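Local structure of aeromonas extracellular serine protease (Aeromonas sobria, 3WQB) at residues A[16-21]-A[368-373]; A[36-41]-A[57-62]; A[120-125]-A[335-340]; A[256-261]-A[340-345]. The protein cleaves proteins after paired basic residues (Lys-Lys or Lys-Arg) as a secreted, calcium-binding serine protease of the furin type, a probable virulence factor. The protein carries 1 engineered substitution. All blocks are in the same frame, centred on the assembly; numbering follows the deposited sequence.

Along the chain, contacts 2, 3 and 4 are nested inside the long loop that contact 1 closes; contact 2 closes before contacts 3 and 4 open, and the segments of these two alternate. Contacts 3 and 4, centres about 8 Å apart, share Pro340 and use two sides of helix 335-352, one toward helix 115-124 and one toward strand 255-261 of the parallel sheet. Contact 2, centred about 14 Å from both, joins them through Tyr37, which touches Ile122, and Leu57, which touches Ser341. Contact 1, at the surface and about 10 Å from contact 2 between centres, probably bonds to it through Ile16 O with Asn58 ND2 and Gly17 O with Trp60 NE1.

Contact 1. Residues A[16-21]-A[368-373]; sequences IGRSST and SATRVD
Thr370 OG1 is gripped by two nitrogens of one side chain. Arg18 meets it side-on, with NH2 2.8 Å and NE 3.1 Å from OG1. The oxygen sits at the edge of the guanidinium, close to its plane, in the notch between the two N-H groups. Because both donors converge on a single acceptor, neither bond is straight: the angle at the hydrogen is 151° for NH2 and 138° for NE. The arginine chain, extended from CG to NE, carries its charge away from the type I turn of Gly17 to Ser20, and Thr370 points at it from the opposite direction. With its hydroxyl anti to its own carbonyl carbon (chi1 -53°), Thr370 offers OG1 to the notch and leaves CG2 beside the arginine, 3.8 Å from NE. Further partners fix the rotation of the guanidinium: NH1 forms a salt bridge with Asp56 and a bond to Gly54 O, and NH2 also donates to Ile417 O. The contact thus ties the loop ahead of helix 60-64 to the one leaving helix 358-368, far from the active-site and calcium-binding residues. Helix 419-426 packs against both segments, with Glu424 on Ile16 and Lys421 on Ser368.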
loop_
_atom_site.group_PDB
_atom_site.type_symbol
_atom_site.label_atom_id
_atom_site.label_comp_id
_atom_site.label_asym_id
_atom_site.label_seq_id
_atom_site.Cartn_x
_atom_site.Cartn_y
_atom_site.Cartn_z
ATOM N N ILE A 16 -24.092 -14.051 -13.943
ATOM C CA ILE A 16 -23.315 -12.833 -13.665
ATOM C C ILE A 16 -21.806 -13.085 -13.715
ATOM O O ILE A 16 -21.007 -12.197 -13.372
ATOM C CB ILE A 16 -23.695 -12.201 -12.298
ATOM C CG1 ILE A 16 -23.424 -13.181 -11.148
ATOM C CG2 ILE A 16 -25.158 -11.714 -12.314
ATOM C CD1 ILE A 16 -23.219 -12.525 -9.791
ATOM N N GLY A 17 -21.431 -14.276 -14.168
ATOM C CA GLY A 17 -20.040 -14.712 -14.163
ATOM C C GLY A 17 -19.143 -14.161 -15.250
ATOM O O GLY A 17 -19.576 -13.414 -16.136
ATOM N N ARG A 18 -17.886 -14.586 -15.187
ATOM C CA ARG A 18 -16.818 -14.099 -16.056
ATOM C C ARG A 18 -16.860 -14.651 -17.478
ATOM O O ARG A 18 -16.089 -14.197 -18.334
ATOM C CB ARG A 18 -15.455 -14.428 -15.438
ATOM C CG ARG A 18 -15.230 -13.759 -14.105
ATOM C CD ARG A 18 -13.906 -14.197 -13.464
ATOM N NE ARG A 18 -13.737 -13.534 -12.164
ATOM C CZ ARG A 18 -13.326 -12.275 -12.007
ATOM N NH1 ARG A 18 -13.001 -11.531 -13.064
ATOM N NH2 ARG A 18 -13.226 -11.758 -10.788
ATOM N N SER A 19 -17.733 -15.628 -17.719
ATOM C CA SER A 19 -17.895 -16.206 -19.054
ATOM C C SER A 19 -19.343 -16.166 -19.544
ATOM O O SER A 19 -19.709 -16.899 -20.465
ATOM C CB SER A 19 -17.365 -17.646 -19.081
ATOM O OG SER A 19 -18.126 -18.480 -18.230
ATOM N N SER A 20 -20.150 -15.295 -18.940
ATOM C CA SER A 20 -21.580 -15.216 -19.234
ATOM C C SER A 20 -21.864 -14.842 -20.684
ATOM O O SER A 20 -21.148 -14.039 -21.282
ATOM C CB SER A 20 -22.240 -14.191 -18.318
ATOM O OG SER A 20 -23.615 -14.047 -18.624
ATOM N N THR A 21 -22.926 -15.409 -21.241
ATOM C CA THR A 21 -23.406 -14.992 -22.560
ATOM C C THR A 21 -23.862 -13.526 -22.586
ATOM O O THR A 21 -23.959 -12.912 -23.659
ATOM C CB THR A 21 -24.576 -15.874 -23.046
ATOM O OG1 THR A 21 -25.689 -15.736 -22.151
ATOM C CG2 THR A 21 -24.150 -17.342 -23.146
ATOM N N SER A 368 -16.756 -12.437 -2.027
ATOM C CA SER A 368 -17.101 -12.601 -3.438
ATOM C C SER A 368 -15.884 -12.718 -4.366
ATOM O O SER A 368 -16.041 -12.937 -5.563
ATOM C CB SER A 368 -17.990 -11.448 -3.899
ATOM O OG SER A 368 -17.307 -10.207 -3.827
ATOM N N ALA A 369 -14.684 -12.536 -3.824
ATOM C CA ALA A 369 -13.469 -12.522 -4.648
ATOM C C ALA A 369 -13.177 -13.877 -5.298
ATOM O O ALA A 369 -13.529 -14.934 -4.765
ATOM C CB ALA A 369 -12.285 -12.033 -3.821
ATOM N N THR A 370 -12.548 -13.826 -6.467
ATOM C CA THR A 370 -12.274 -15.014 -7.285
ATOM C C THR A 370 -10.925 -15.610 -6.915
ATOM O O THR A 370 -9.912 -14.894 -6.828
ATOM C CB THR A 370 -12.291 -14.640 -8.787
ATOM O OG1 THR A 370 -13.519 -13.978 -9.103
ATOM C CG2 THR A 370 -12.113 -15.866 -9.688
ATOM N N ARG A 371 -10.917 -16.921 -6.696
ATOM C CA ARG A 371 -9.684 -17.636 -6.367
ATOM C C ARG A 371 -8.861 -17.927 -7.631
ATOM O O ARG A 371 -8.769 -19.065 -8.098
ATOM C CB ARG A 371 -10.012 -18.912 -5.582
ATOM C CG ARG A 371 -8.806 -19.546 -4.872
ATOM C CD ARG A 371 -9.182 -20.494 -3.720
ATOM N NE ARG A 371 -10.360 -21.324 -3.987
ATOM C CZ ARG A 371 -10.337 -22.616 -4.309
ATOM N NH1 ARG A 371 -9.189 -23.276 -4.404
ATOM N NH2 ARG A 371 -11.477 -23.254 -4.534
ATOM N N VAL A 372 -8.274 -16.873 -8.191
ATOM C CA VAL A 372 -7.435 -17.002 -9.376
ATOM C C VAL A 372 -6.163 -17.770 -9.046
ATOM O O VAL A 372 -5.740 -17.826 -7.881
ATOM C CB VAL A 372 -7.056 -15.622 -9.941
ATOM C CG1 VAL A 372 -8.259 -14.963 -10.596
ATOM C CG2 VAL A 372 -6.448 -14.736 -8.850
ATOM N N ASP A 373 -5.546 -18.369 -10.063
ATOM C CA ASP A 373 -4.258 -19.029 -9.906
ATOM C C ASP A 373 -4.330 -20.019 -8.741
ATOM O O ASP A 373 -3.476 -20.027 -7.846
ATOM C CB ASP A 373 -3.163 -17.981 -9.683
ATOM C CG ASP A 373 -1.759 -18.536 -9.850
ATOM O OD1 ASP A 373 -1.587 -19.649 -10.391
ATOM O OD2 ASP A 373 -0.817 -17.834 -9.433
#

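Contact 2. Residues A[36-41]-A[57-62]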
loop_
_atom_site.group_PDB
_atom_site.type_symbol
_atom_site.label_atom_id
_atom_site.label_comp_id
_atom_site.label_asym_id
_atom_site.label_seq_id
_atom_site.Cartn_x
_atom_site.Cartn_y
_atom_site.Cartn_z
ATOM N N TRP A 36 -8.896 -3.997 -20.881
ATOM C CA TRP A 36 -9.139 -5.396 -20.518
ATOM C C TRP A 36 -9.530 -5.523 -19.059
ATOM O O TRP A 36 -10.126 -6.517 -18.669
ATOM C CB TRP A 36 -7.902 -6.272 -20.807
ATOM C CG TRP A 36 -6.700 -5.853 -19.998
ATOM C CD1 TRP A 36 -5.755 -4.940 -20.361
ATOM C CD2 TRP A 36 -6.351 -6.285 -18.674
ATOM N NE1 TRP A 36 -4.827 -4.786 -19.356
ATOM C CE2 TRP A 36 -5.171 -5.598 -18.307
ATOM C CE3 TRP A 36 -6.913 -7.197 -17.767
ATOM C CZ2 TRP A 36 -4.547 -5.782 -17.065
ATOM C CZ3 TRP A 36 -6.288 -7.389 -16.536
ATOM C CH2 TRP A 36 -5.106 -6.687 -16.202
ATOM N N TYR A 37 -9.163 -4.535 -18.253
ATOM C CA TYR A 37 -9.485 -4.579 -16.841
ATOM C C TYR A 37 -10.976 -4.399 -16.568
ATOM O O TYR A 37 -11.489 -4.904 -15.564
ATOM C CB TYR A 37 -8.630 -3.585 -16.046
ATOM C CG TYR A 37 -8.673 -2.141 -16.496
ATOM C CD1 TYR A 37 -7.798 -1.669 -17.482
ATOM C CD2 TYR A 37 -9.527 -1.231 -15.885
ATOM C CE1 TYR A 37 -7.793 -0.319 -17.854
ATOM C CE2 TYR A 37 -9.536 0.112 -16.257
ATOM C CZ TYR A 37 -8.670 0.556 -17.248
ATOM O OH TYR A 37 -8.663 1.881 -17.605
ATOM N N LEU A 38 -11.673 -3.706 -17.467
ATOM C CA LEU A 38 -13.132 -3.622 -17.379
ATOM C C LEU A 38 -13.761 -4.950 -17.794
ATOM O O LEU A 38 -14.664 -5.454 -17.128
ATOM C CB LEU A 38 -13.680 -2.518 -18.287
ATOM C CG LEU A 38 -13.237 -1.072 -18.060
ATOM C CD1 LEU A 38 -13.925 -0.179 -19.073
ATOM C CD2 LEU A 38 -13.554 -0.633 -16.634
ATOM N N LEU A 39 -13.277 -5.499 -18.907
ATOM C CA LEU A 39 -13.779 -6.750 -19.466
ATOM C C LEU A 39 -12.650 -7.298 -20.324
ATOM O O LEU A 39 -12.232 -6.676 -21.315
ATOM C CB LEU A 39 -15.051 -6.512 -20.292
ATOM C CG LEU A 39 -15.883 -7.722 -20.738
ATOM C CD1 LEU A 39 -17.257 -7.276 -21.172
ATOM C CD2 LEU A 39 -15.212 -8.472 -21.879
ATOM N N ASN A 40 -12.136 -8.446 -19.910
ATOM C CA ASN A 40 -10.990 -9.067 -20.553
ATOM C C ASN A 40 -11.472 -10.131 -21.517
ATOM O O ASN A 40 -11.934 -11.192 -21.097
ATOM C CB ASN A 40 -10.085 -9.683 -19.484
ATOM C CG ASN A 40 -8.786 -10.242 -20.040
ATOM O OD1 ASN A 40 -8.651 -10.519 -21.234
ATOM N ND2 ASN A 40 -7.814 -10.416 -19.151
ATOM N N SER A 41 -11.388 -9.819 -22.809
ATOM C CA SER A 41 -11.761 -10.760 -23.868
ATOM C C SER A 41 -10.524 -11.331 -24.552
ATOM O O SER A 41 -10.610 -11.848 -25.661
ATOM C CB SER A 41 -12.628 -10.049 -24.903
ATOM O OG SER A 41 -11.897 -8.988 -25.496
ATOM N N LEU A 57 -12.212 -7.149 -13.630
ATOM C CA LEU A 57 -12.917 -6.823 -12.390
ATOM C C LEU A 57 -14.338 -7.383 -12.314
ATOM O O LEU A 57 -15.055 -7.142 -11.332
ATOM C CB LEU A 57 -12.922 -5.315 -12.160
ATOM C CG LEU A 57 -11.532 -4.697 -12.045
ATOM C CD1 LEU A 57 -11.626 -3.181 -12.138
ATOM C CD2 LEU A 57 -10.823 -5.122 -10.755
ATOM N N ASN A 58 -14.746 -8.119 -13.354
ATOM C CA ASN A 58 -16.103 -8.673 -13.495
ATOM C C ASN A 58 -17.163 -7.680 -13.063
ATOM O O ASN A 58 -17.927 -7.917 -12.122
ATOM C CB ASN A 58 -16.281 -10.037 -12.801
ATOM C CG ASN A 58 -17.450 -10.826 -13.384
ATOM O OD1 ASN A 58 -17.666 -10.834 -14.596
ATOM N ND2 ASN A 58 -18.213 -11.474 -12.524
ATOM N N LEU A 59 -17.188 -6.544 -13.758
ATOM C CA LEU A 59 -18.065 -5.431 -13.398
ATOM C C LEU A 59 -19.124 -5.165 -14.464
ATOM O O LEU A 59 -19.887 -4.201 -14.354
ATOM C CB LEU A 59 -17.254 -4.155 -13.136
ATOM C CG LEU A 59 -16.258 -3.689 -14.203
ATOM C CD1 LEU A 59 -16.924 -3.303 -15.513
ATOM C CD2 LEU A 59 -15.450 -2.525 -13.651
ATOM N N TRP A 60 -19.198 -6.031 -15.474
ATOM C CA TRP A 60 -20.107 -5.785 -16.599
ATOM C C TRP A 60 -21.584 -5.646 -16.187
ATOM O O TRP A 60 -22.321 -4.868 -16.784
ATOM C CB TRP A 60 -19.922 -6.850 -17.677
ATOM C CG TRP A 60 -20.263 -8.245 -17.251
ATOM C CD1 TRP A 60 -19.401 -9.199 -16.791
ATOM C CD2 TRP A 60 -21.565 -8.848 -17.266
ATOM N NE1 TRP A 60 -20.087 -10.360 -16.511
ATOM C CE2 TRP A 60 -21.415 -10.170 -16.792
ATOM C CE3 TRP A 60 -22.845 -8.394 -17.622
ATOM C CZ2 TRP A 60 -22.496 -11.049 -16.678
ATOM C CZ3 TRP A 60 -23.923 -9.270 -17.500
ATOM C CH2 TRP A 60 -23.740 -10.578 -17.028
ATOM N N TRP A 61 -22.012 -6.395 -15.174
ATOM C CA TRP A 61 -23.398 -6.357 -14.736
ATOM C C TRP A 61 -23.685 -5.072 -13.981
ATOM O O TRP A 61 -24.768 -4.513 -14.113
ATOM C CB TRP A 61 -23.738 -7.609 -13.929
ATOM C CG TRP A 61 -25.167 -7.727 -13.477
ATOM C CD1 TRP A 61 -26.183 -8.397 -14.109
ATOM C CD2 TRP A 61 -25.726 -7.199 -12.267
ATOM N NE1 TRP A 61 -27.341 -8.304 -13.366
ATOM C CE2 TRP A 61 -27.087 -7.582 -12.230
ATOM C CE3 TRP A 61 -25.209 -6.432 -11.210
ATOM C CZ2 TRP A 61 -27.942 -7.214 -11.182
ATOM C CZ3 TRP A 61 -26.055 -6.075 -10.164
ATOM C CH2 TRP A 61 -27.405 -6.472 -10.156
ATOM N N ALA A 62 -22.717 -4.580 -13.206
ATOM C CA ALA A 62 -22.845 -3.238 -12.643
ATOM C C ALA A 62 -23.071 -2.205 -13.755
ATOM O O ALA A 62 -24.014 -1.415 -13.702
ATOM C CB ALA A 62 -21.635 -2.879 -11.805
HETATM O O HOH W 1 -16.567 -7.316 -16.615
#
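Leu38 and Leu59 lie aslant to one another and meet through single methyls, CD2 of Leu38 4.0 Å from CD2 of Leu59. The other branch of Leu59 turns to the backbone, its CD1 3.5 Å from Leu38 O. The first torsion of Leu59, with CG between the backbone N and the carbonyl carbon (chi1 52°), brings the branched end toward residues 36-41, and the second directs its methyls. Leu57 instead lies alongside the carbonyl of Tyr37, its CG 3.5 Å from Tyr37 O, while its own N donates to that same oxygen at 3.1 Å. Next along, Leu39 CD1 rests loosely on Trp60 CB, 4.4 Å away. A water bridges the two backbones: it donates to Leu38 O at 2.7 Å and accepts a weak bond from N of Leu59, the N-cap residue, while lying at the edge of the Trp60 ring. The junction borders a calcium site, the side chain of Tyr37 coming within about 5 Å of that of the ligand Thr132. Around it, Val419 of helix 419-426 packs on Leu59, and Thr282 of strand 277-282, at one border of the parallel sheet, lies against Tyr37 and Leu57.

Contact 3. Residues A[120-125]-A[335-340]. Engineered in segment 335-340: Ala336 (natural residue Ser).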
loop_
_atom_site.group_PDB
_atom_site.type_symbol
_atom_site.label_atom_id
_atom_site.label_comp_id
_atom_site.label_asym_id
_atom_site.label_seq_id
_atom_site.Cartn_x
_atom_site.Cartn_y
_atom_site.Cartn_z
ATOM N N SER A 120 -6.430 8.443 -12.018
ATOM C CA SER A 120 -7.753 9.036 -12.020
ATOM C C SER A 120 -8.657 8.490 -13.117
ATOM O O SER A 120 -9.836 8.236 -12.874
ATOM C CB SER A 120 -7.667 10.563 -12.095
ATOM O OG SER A 120 -7.014 11.056 -10.937
ATOM N N GLY A 121 -8.097 8.277 -14.305
ATOM C CA GLY A 121 -8.864 7.747 -15.425
ATOM C C GLY A 121 -9.338 6.320 -15.215
ATOM O O GLY A 121 -10.434 5.960 -15.641
ATOM N N ILE A 122 -8.505 5.496 -14.581
ATOM C CA ILE A 122 -8.910 4.138 -14.250
ATOM C C ILE A 122 -10.178 4.188 -13.387
ATOM O O ILE A 122 -11.120 3.416 -13.598
ATOM C CB ILE A 122 -7.768 3.373 -13.564
ATOM C CG1 ILE A 122 -6.642 3.114 -14.571
ATOM C CG2 ILE A 122 -8.274 2.070 -12.928
ATOM C CD1 ILE A 122 -5.335 2.707 -13.920
ATOM N N ILE A 123 -10.203 5.104 -12.426
ATOM C CA ILE A 123 -11.367 5.238 -11.558
ATOM C C ILE A 123 -12.581 5.805 -12.270
ATOM O O ILE A 123 -13.669 5.228 -12.198
ATOM C CB ILE A 123 -11.073 6.122 -10.331
ATOM C CG1 ILE A 123 -9.837 5.630 -9.579
ATOM C CG2 ILE A 123 -12.277 6.152 -9.393
ATOM C CD1 ILE A 123 -9.423 6.513 -8.439
ATOM N N ALA A 124 -12.398 6.930 -12.956
ATOM C CA ALA A 124 -13.539 7.769 -13.296
ATOM C C ALA A 124 -13.420 8.535 -14.618
ATOM O O ALA A 124 -13.960 9.635 -14.747
ATOM C CB ALA A 124 -13.833 8.726 -12.139
ATOM N N ALA A 125 -12.756 7.957 -15.617
ATOM C CA ALA A 125 -12.830 8.556 -16.954
ATOM C C ALA A 125 -14.305 8.669 -17.344
ATOM O O ALA A 125 -15.106 7.761 -17.094
ATOM C CB ALA A 125 -12.039 7.746 -17.976
ATOM N N THR A 335 1.017 -1.735 -8.780
ATOM C CA THR A 335 0.042 -1.702 -7.708
ATOM C C THR A 335 -0.618 -0.322 -7.670
ATOM O O THR A 335 -1.713 -0.180 -7.120
ATOM C CB THR A 335 0.614 -2.157 -6.355
ATOM O OG1 THR A 335 1.779 -1.388 -6.022
ATOM C CG2 THR A 335 0.941 -3.640 -6.385
ATOM N N ALA A 336 0.009 0.680 -8.297
ATOM C CA ALA A 336 -0.654 1.990 -8.474
ATOM C C ALA A 336 -1.843 1.955 -9.414
ATOM O O ALA A 336 -2.596 2.927 -9.459
ATOM C CB ALA A 336 0.287 3.038 -8.968
ATOM N N SER A 337 -1.984 0.876 -10.187
ATOM C CA SER A 337 -3.172 0.631 -11.012
ATOM C C SER A 337 -4.160 -0.306 -10.325
ATOM O O SER A 337 -5.365 -0.169 -10.491
ATOM C CB SER A 337 -2.755 0.064 -12.367
ATOM O OG SER A 337 -2.158 1.078 -13.158
ATOM N N ALA A 338 -3.647 -1.259 -9.550
ATOM C CA ALA A 338 -4.507 -2.117 -8.738
ATOM C C ALA A 338 -5.303 -1.285 -7.732
ATOM O O ALA A 338 -6.467 -1.581 -7.443
ATOM C CB ALA A 338 -3.689 -3.165 -8.035
ATOM N N THR A 339 -4.663 -0.232 -7.229
ATOM C CA THR A 339 -5.274 0.639 -6.236
ATOM C C THR A 339 -6.519 1.351 -6.793
ATOM O O THR A 339 -7.593 1.206 -6.205
ATOM C CB THR A 339 -4.206 1.588 -5.623
ATOM O OG1 THR A 339 -3.203 0.792 -4.977
ATOM C CG2 THR A 339 -4.820 2.512 -4.596
ATOM N N PRO A 340 -6.406 2.081 -7.935
ATOM C CA PRO A 340 -7.621 2.705 -8.489
ATOM C C PRO A 340 -8.626 1.689 -9.030
ATOM O O PRO A 340 -9.812 1.979 -9.069
ATOM C CB PRO A 340 -7.085 3.609 -9.614
ATOM C CG PRO A 340 -5.741 3.036 -9.962
ATOM C CD PRO A 340 -5.199 2.573 -8.622
#
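Ile122 overlaps the ring of Pro340 at a slant, its CG2 3.8 Å from Pro340 CB, and sends CD1 on to Ser337, 3.7 Å from OG. That hydroxyl is bonded to Asn333 O; against the methyl it simply packs. Ile123 comes to the same proline nearly at a right angle: CG1, anti to its carbonyl carbon (chi1 -53°), presses on Pro340 CB at 3.4 Å, tighter than usual van der Waals contact. Pro340 is therefore wedged against two successive isoleucines. Its ring nitrogen has no hydrogen to give to the preceding turn, and helix 335-352 is kinked there. One turn earlier the helix gains a side-chain bond, since Thr335 O accepts from Thr339 OG1 at 2.8 Å as well as from Thr339 N at 3.0 Å, the two donors arriving from opposite faces of the carbonyl plane. The axes of the two short helical segments approach to 9.0 Å and cross at 27°, close to parallel. This packing lies just behind the subtilase active site and joins the two helices that carry, probably, the charge-relay histidine, His115, and the nucleophile position, where the engineered Ala336 replaces the natural Ser.

Contact 4. Residues A[256-261]-A[340-345]; sequences LVVSAL and PSTSGA
No ring, amide or guanidinium takes part where Val258 meets Thr342, so there are no faces or edges to match; the two beta-branched side chains pass alongside, pointing contrary ways. The nearest approach is Val258 CG1 to Thr342 OG1, 3.4 Å, and the same methyl is 4.0 Å from Thr342 CG2, so it leans mainly on the hydroxyl. In Thr342 the methyl is set anti to the backbone N and the hydroxyl anti to the carbonyl carbon (chi1 -56°), which turns OG1 back along the helix. There its proton goes to Ala338 O, one turn before, and the contact with the valine methyl is plain packing. Leu256 adds a looser touch, its CD2 4.2 Å from Thr342 CG2. Leu256 and Val258 are two apart on the strand and both direct their CB at the helix, as alternation in a strand requires; within residues 340-345 both meet Thr342. The other methyl of the valine, CG2, packs on Thr339 of the preceding turn. Strand 255-261 lies between strands 211-215 and 277-282 of the six-stranded parallel sheet, and helix 335-352 packs against one face of it. Such layering on a parallel sheet of a buried helix, whose first turn carries the probable nucleophile position, Ala336 in this engineered chain, is characteristic of the subtilisin-like alpha/beta fold.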
loop_
_atom_site.group_PDB
_atom_site.type_symbol
_atom_site.label_atom_id
_atom_site.label_comp_id
_atom_site.label_asym_id
_atom_site.label_seq_id
_atom_site.Cartn_x
_atom_site.Cartn_y
_atom_site.Cartn_z
ATOM N N LEU A 256 -6.805 -0.594 3.011
ATOM C CA LEU A 256 -7.083 -1.818 2.278
ATOM C C LEU A 256 -5.945 -1.968 1.268
ATOM O O LEU A 256 -5.880 -1.218 0.285
ATOM C CB LEU A 256 -8.442 -1.710 1.572
ATOM C CG LEU A 256 -9.063 -2.993 0.998
ATOM C CD1 LEU A 256 -10.513 -2.768 0.613
ATOM C CD2 LEU A 256 -8.269 -3.488 -0.205
ATOM N N VAL A 257 -5.049 -2.914 1.526
ATOM C CA VAL A 257 -3.822 -3.060 0.734
ATOM C C VAL A 257 -4.040 -4.039 -0.417
ATOM O O VAL A 257 -4.585 -5.127 -0.217
ATOM C CB VAL A 257 -2.627 -3.477 1.613
ATOM C CG1 VAL A 257 -1.352 -3.500 0.796
ATOM C CG2 VAL A 257 -2.445 -2.513 2.785
ATOM N N VAL A 258 -3.631 -3.640 -1.628
ATOM C CA VAL A 258 -3.908 -4.446 -2.822
ATOM C C VAL A 258 -2.672 -4.824 -3.607
ATOM O O VAL A 258 -1.759 -4.012 -3.785
ATOM C CB VAL A 258 -4.941 -3.775 -3.765
ATOM C CG1 VAL A 258 -6.247 -3.543 -3.043
ATOM C CG2 VAL A 258 -4.418 -2.476 -4.329
ATOM N N SER A 259 -2.667 -6.064 -4.074
ATOM C CA SER A 259 -1.659 -6.529 -5.017
ATOM C C SER A 259 -2.181 -6.423 -6.457
ATOM O O SER A 259 -3.381 -6.250 -6.690
ATOM C CB SER A 259 -1.280 -7.966 -4.699
ATOM O OG SER A 259 -2.386 -8.838 -4.859
ATOM N N ALA A 260 -1.265 -6.532 -7.419
ATOM C CA ALA A 260 -1.605 -6.360 -8.820
ATOM C C ALA A 260 -1.645 -7.693 -9.554
ATOM O O ALA A 260 -0.767 -8.561 -9.373
ATOM C CB ALA A 260 -0.599 -5.448 -9.496
ATOM N N LEU A 261 -2.654 -7.816 -10.414
ATOM C CA LEU A 261 -2.869 -8.975 -11.283
ATOM C C LEU A 261 -2.674 -8.567 -12.742
ATOM O O LEU A 261 -3.039 -7.457 -13.135
ATOM C CB LEU A 261 -4.312 -9.480 -11.101
ATOM C CG LEU A 261 -4.678 -10.771 -11.838
ATOM C CD1 LEU A 261 -4.848 -11.905 -10.837
ATOM C CD2 LEU A 261 -5.936 -10.583 -12.682
ATOM N N PRO A 340 -6.406 2.081 -7.935
ATOM C CA PRO A 340 -7.621 2.705 -8.489
ATOM C C PRO A 340 -8.626 1.689 -9.030
ATOM O O PRO A 340 -9.812 1.979 -9.069
ATOM C CB PRO A 340 -7.085 3.609 -9.614
ATOM C CG PRO A 340 -5.741 3.036 -9.962
ATOM C CD PRO A 340 -5.199 2.573 -8.622
ATOM N N SER A 341 -8.157 0.516 -9.443
ATOM C CA SER A 341 -9.093 -0.558 -9.794
ATOM C C SER A 341 -9.998 -0.905 -8.613
ATOM O O SER A 341 -11.198 -1.097 -8.778
ATOM C CB SER A 341 -8.343 -1.784 -10.306
ATOM O OG SER A 341 -7.695 -1.492 -11.532
ATOM N N THR A 342 -9.405 -0.952 -7.427
ATOM C CA THR A 342 -10.128 -1.217 -6.194
ATOM C C THR A 342 -10.958 -0.008 -5.751
ATOM O O THR A 342 -12.097 -0.176 -5.320
ATOM C CB THR A 342 -9.145 -1.667 -5.097
ATOM O OG1 THR A 342 -8.409 -2.800 -5.579
ATOM C CG2 THR A 342 -9.863 -2.041 -3.813
ATOM N N SER A 343 -10.401 1.200 -5.880
ATOM C CA SER A 343 -11.143 2.436 -5.584
ATOM C C SER A 343 -12.409 2.515 -6.426
ATOM O O SER A 343 -13.479 2.845 -5.920
ATOM C CB SER A 343 -10.262 3.669 -5.826
ATOM O OG SER A 343 -9.205 3.705 -4.881
ATOM N N GLY A 344 -12.283 2.220 -7.715
ATOM C CA GLY A 344 -13.424 2.188 -8.618
ATOM C C GLY A 344 -14.441 1.131 -8.224
ATOM O O GLY A 344 -15.642 1.411 -8.179
ATOM N N ALA A 345 -13.970 -0.072 -7.892
ATOM C CA ALA A 345 -14.855 -1.157 -7.453
ATOM C C ALA A 345 -15.625 -0.748 -6.194
ATOM O O ALA A 345 -16.838 -0.958 -6.088
ATOM C CB ALA A 345 -14.055 -2.429 -7.198
#